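Side-chain contacts in Tb427.07.360- putative uncharacterized metacyclic invariant surface protein from Trypanosoma brucei (Trypanosoma brucei, PDB 5VTL), which is of unknown function but, as an invariant surface protein of the metacyclic stage, forms an extended helical body presumably displayed on the trypanosome surface: residues C45-A48 with V49-A52; A122-A125 with R126-A129. One frame throughout, in Å; residues are numbered along the deposited sequence.

Contact 1: residues C45-A48 with V49-A52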
loop_
_atom_site.group_PDB
_atom_site.type_symbol
_atom_site.label_atom_id
_atom_site.label_comp_id
_atom_site.label_asym_id
_atom_site.label_seq_id
_atom_site.Cartn_x
_atom_site.Cartn_y
_atom_site.Cartn_z
ATOM N N CYS A 45 -21.621 11.344 -9.574
ATOM C CA CYS A 45 -22.922 11.087 -8.953
ATOM C C CYS A 45 -23.709 12.365 -8.811
ATOM O O CYS A 45 -24.905 12.371 -8.989
ATOM C CB CYS A 45 -22.772 10.453 -7.570
ATOM S SG CYS A 45 -22.187 8.768 -7.639
ATOM N N GLN A 46 -23.042 13.455 -8.444
ATOM C CA GLN A 46 -23.711 14.742 -8.354
ATOM C C GLN A 46 -24.309 15.155 -9.692
ATOM O O GLN A 46 -25.425 15.699 -9.742
ATOM C CB GLN A 46 -22.717 15.795 -7.845
ATOM C CG GLN A 46 -22.433 15.632 -6.353
ATOM C CD GLN A 46 -21.357 16.569 -5.876
ATOM O OE1 GLN A 46 -20.312 16.676 -6.502
ATOM N NE2 GLN A 46 -21.600 17.246 -4.762
ATOM N N ASP A 47 -23.582 14.873 -10.773
ATOM C CA ASP A 47 -24.022 15.200 -12.133
ATOM C C ASP A 47 -25.246 14.363 -12.498
ATOM O O ASP A 47 -26.193 14.840 -13.128
ATOM C CB ASP A 47 -22.904 14.914 -13.133
ATOM C CG ASP A 47 -23.217 15.431 -14.546
ATOM O OD1 ASP A 47 -23.469 16.640 -14.708
ATOM O OD2 ASP A 47 -23.212 14.622 -15.492
ATOM N N ALA A 48 -25.215 13.106 -12.078
ATOM C CA ALA A 48 -26.262 12.153 -12.401
ATOM C C ALA A 48 -27.530 12.599 -11.691
ATOM O O ALA A 48 -28.610 12.584 -12.284
ATOM C CB ALA A 48 -25.833 10.735 -11.977
ATOM N N VAL A 49 -27.396 13.033 -10.434
ATOM C CA VAL A 49 -28.546 13.524 -9.678
ATOM C C VAL A 49 -29.137 14.744 -10.400
ATOM O O VAL A 49 -30.343 14.833 -10.589
ATOM C CB VAL A 49 -28.190 13.857 -8.187
ATOM C CG1 VAL A 49 -29.270 14.666 -7.513
ATOM C CG2 VAL A 49 -27.950 12.566 -7.367
ATOM N N ARG A 50 -28.291 15.677 -10.816
ATOM C CA ARG A 50 -28.782 16.841 -11.560
ATOM C C ARG A 50 -29.534 16.415 -12.813
ATOM O O ARG A 50 -30.625 16.910 -13.095
ATOM C CB ARG A 50 -27.635 17.778 -11.939
ATOM C CG ARG A 50 -28.099 19.019 -12.699
ATOM C CD ARG A 50 -26.953 19.806 -13.278
ATOM N NE ARG A 50 -26.081 18.985 -14.109
ATOM C CZ ARG A 50 -26.373 18.575 -15.340
ATOM N NH1 ARG A 50 -27.535 18.883 -15.888
ATOM N NH2 ARG A 50 -25.509 17.829 -16.012
ATOM N N ARG A 51 -28.957 15.496 -13.571
ATOM C CA ARG A 51 -29.599 15.023 -14.787
ATOM C C ARG A 51 -30.962 14.400 -14.529
ATOM O O ARG A 51 -31.933 14.672 -15.237
ATOM C CB ARG A 51 -28.683 14.029 -15.481
ATOM C CG ARG A 51 -27.446 14.670 -16.098
ATOM C CD ARG A 51 -26.498 13.610 -16.575
ATOM N NE ARG A 51 -27.104 12.731 -17.576
ATOM C CZ ARG A 51 -26.542 11.608 -18.026
ATOM N NH1 ARG A 51 -27.144 10.878 -18.957
ATOM N NH2 ARG A 51 -25.374 11.207 -17.541
ATOM N N ALA A 52 -31.034 13.562 -13.507
ATOM C CA ALA A 52 -32.277 12.890 -13.158
ATOM C C ALA A 52 -33.322 13.887 -12.692
ATOM O O ALA A 52 -34.494 13.785 -13.056
ATOM C CB ALA A 52 -32.009 11.842 -12.087
HETATM O O HOH W 1 -23.652 18.749 -12.400
#
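Asp47 and Arg50, three residues apart on helix 4-58, are joined by a salt bridge: Arg50 NH2 gives a hydrogen bond of 2.7 Å to Asp47 OD1. The two side chains lie side by side and point the same way, but their flat ends are not coplanar, the carboxylate and guanidinium planes standing 53° apart. OD1 sits at the edge of the guanidinium, nearly in its plane, whereas NH2 reaches OD1 from above the carboxylate plane. A water closes the second path between the groups, donating to Asp47 OD1 at 3.1 Å and accepting from Arg50 NE at 3.0 Å. OD1 therefore takes two hydrogen bonds, and the guanidinium is held through both NE and NH2.

The other carboxylate oxygen faces the next arginine without pairing with it. Asp47 OD2 rests 3.6 Å from Arg51 CD, in the aliphatic part of that chain, and Arg51 NH2 stays 4.5 Å from OD2. Arg51 CG also packs 3.2 Å from Asp47 O, the carbonyl that accepts the Arg51 backbone N-H. Beyond this the Arg51 guanidinium is committed elsewhere, its NH1 forming a salt bridge with Glu206 on helix 157-209.

What brings the first pair together is the helix and the torsions. In both Asp47 and Arg50, CG is anti to the backbone N (chi1 -171° and -179°), and a bend at chi3 turns the Arg50 end back toward the Asp47 carboxylate. On other faces of this turn Cys45 and Ala48 pack on helix 157-209, while Cys45 also meets helix 63-102, as does Val49.

The chemistry is that of an i to i+3 ion pair on a partly exposed helix face: with two arginines nearby, Asp47 would probably be favoured in its ionised form.

Contact 2: residues A122-A125 with R126-A129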
loop_
_atom_site.group_PDB
_atom_site.type_symbol
_atom_site.label_atom_id
_atom_site.label_comp_id
_atom_site.label_asym_id
_atom_site.label_seq_id
_atom_site.Cartn_x
_atom_site.Cartn_y
_atom_site.Cartn_z
ATOM N N ALA A 122 34.983 -17.051 2.229
ATOM C CA ALA A 122 34.917 -17.642 0.898
ATOM C C ALA A 122 34.672 -16.598 -0.183
ATOM O O ALA A 122 34.022 -15.578 0.048
ATOM C CB ALA A 122 33.833 -18.735 0.856
ATOM N N SER A 123 35.238 -16.844 -1.362
ATOM C CA SER A 123 35.169 -15.904 -2.483
ATOM C C SER A 123 33.753 -15.356 -2.750
ATOM O O SER A 123 33.541 -14.142 -2.821
ATOM C CB SER A 123 35.752 -16.562 -3.742
ATOM O OG SER A 123 35.078 -17.778 -4.061
ATOM N N THR A 124 32.772 -16.240 -2.882
ATOM C CA THR A 124 31.436 -15.815 -3.285
ATOM C C THR A 124 30.733 -15.069 -2.160
ATOM O O THR A 124 29.972 -14.125 -2.413
ATOM C CB THR A 124 30.582 -17.004 -3.773
ATOM O OG1 THR A 124 31.197 -17.543 -4.950
ATOM C CG2 THR A 124 29.156 -16.554 -4.138
ATOM N N ALA A 125 31.039 -15.459 -0.923
ATOM C CA ALA A 125 30.508 -14.757 0.249
ATOM C C ALA A 125 30.956 -13.304 0.268
ATOM O O ALA A 125 30.143 -12.390 0.469
ATOM C CB ALA A 125 30.933 -15.441 1.486
ATOM N N ARG A 126 32.246 -13.093 0.036
ATOM C CA ARG A 126 32.796 -11.743 -0.043
ATOM C C ARG A 126 32.218 -10.963 -1.215
ATOM O O ARG A 126 31.937 -9.769 -1.113
ATOM C CB ARG A 126 34.309 -11.804 -0.171
ATOM C CG ARG A 126 35.003 -12.442 1.041
ATOM C CD ARG A 126 36.541 -12.329 0.913
ATOM N NE ARG A 126 36.977 -10.968 1.153
ATOM C CZ ARG A 126 38.241 -10.569 1.102
ATOM N NH1 ARG A 126 39.179 -11.433 0.758
ATOM N NH2 ARG A 126 38.550 -9.304 1.326
ATOM N N ARG A 127 32.010 -11.633 -2.338
ATOM C CA ARG A 127 31.503 -10.954 -3.524
ATOM C C ARG A 127 30.085 -10.454 -3.302
ATOM O O ARG A 127 29.730 -9.328 -3.631
ATOM C CB ARG A 127 31.532 -11.890 -4.734
ATOM C CG ARG A 127 31.004 -11.250 -5.985
ATOM C CD ARG A 127 31.485 -12.027 -7.219
ATOM N NE ARG A 127 30.938 -13.371 -7.219
ATOM C CZ ARG A 127 31.608 -14.503 -6.990
ATOM N NH1 ARG A 127 32.911 -14.538 -6.743
ATOM N NH2 ARG A 127 30.932 -15.631 -7.017
ATOM N N ILE A 128 29.267 -11.314 -2.727
ATOM C CA ILE A 128 27.889 -10.948 -2.448
ATOM C C ILE A 128 27.870 -9.805 -1.443
ATOM O O ILE A 128 27.124 -8.836 -1.608
ATOM C CB ILE A 128 27.127 -12.162 -1.904
ATOM C CG1 ILE A 128 26.980 -13.210 -3.010
ATOM C CG2 ILE A 128 25.730 -11.757 -1.345
ATOM C CD1 ILE A 128 26.436 -14.540 -2.469
ATOM N N ALA A 129 28.702 -9.916 -0.410
ATOM C CA ALA A 129 28.737 -8.890 0.640
ATOM C C ALA A 129 29.169 -7.549 0.060
ATOM O O ALA A 129 28.571 -6.504 0.345
ATOM C CB ALA A 129 29.669 -9.288 1.773
HETATM O O HOH W 2 33.982 -17.532 -6.616
#
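The first turn of the short helix 123-130 starts here, with Ala122 at its N-cap position: Ala122 O accepts the backbone N-H of Arg126 at 3.1 Å. Arg126 lays its CG 3.4 Å from that same Ala122 O, then carries its guanidinium away to Ala116 O, where NE donates a hydrogen bond. One face of the turn is polar. Arg127 CG is anti to the backbone N (chi1 179°), and a bend at chi3 brings the guanidinium back over Thr124, whose CA lies against one face of the flat group, offset toward its rim. Arg127 NH2 makes a weak hydrogen bond of 2.8 Å to Thr124 OG1, with an N-H...O angle of only 121°. The neighbouring face is apolar: Ile128 CD1 meets Thr124 CG2 at 3.8 Å, and Ile128 packs on Val7 and Ser8 of helix 4-58, which Thr124 also touches through Val4. Thr124 serves both faces: OG1 takes the weak bond from Arg127 NH2, while CG2 lies against that same NH2 and also meets Ile128 CD1. A single water joins the polar groups, hydrogen-bonded to Ser123 OG and Thr124 OG1 and, at the guanidinium edge, accepting from Arg127 NH1 at 3.2 Å.

Overall arrangement
Contact 1 and contact 2 lie on opposite sides of the chain's centre, their own centres 65 Å apart and their nearest atoms about 53 Å apart. Contact 1 comes first along the chain, on helix 4-58; contact 2 follows on the short helix 123-130, after helices 63-102 and 105-116. Helix 4-58 links the two places: contact 1 lies toward its C-terminal end, while helix 123-130 packs on its beginning. The disulfide between Cys11 and Cys132 also ties the chain just beyond helix 123-130 to that first helix. The pair therefore samples both ends of an elongated, almost wholly helical molecule, with long helices running its length and the shorter helices gathered at the end that holds contact 2.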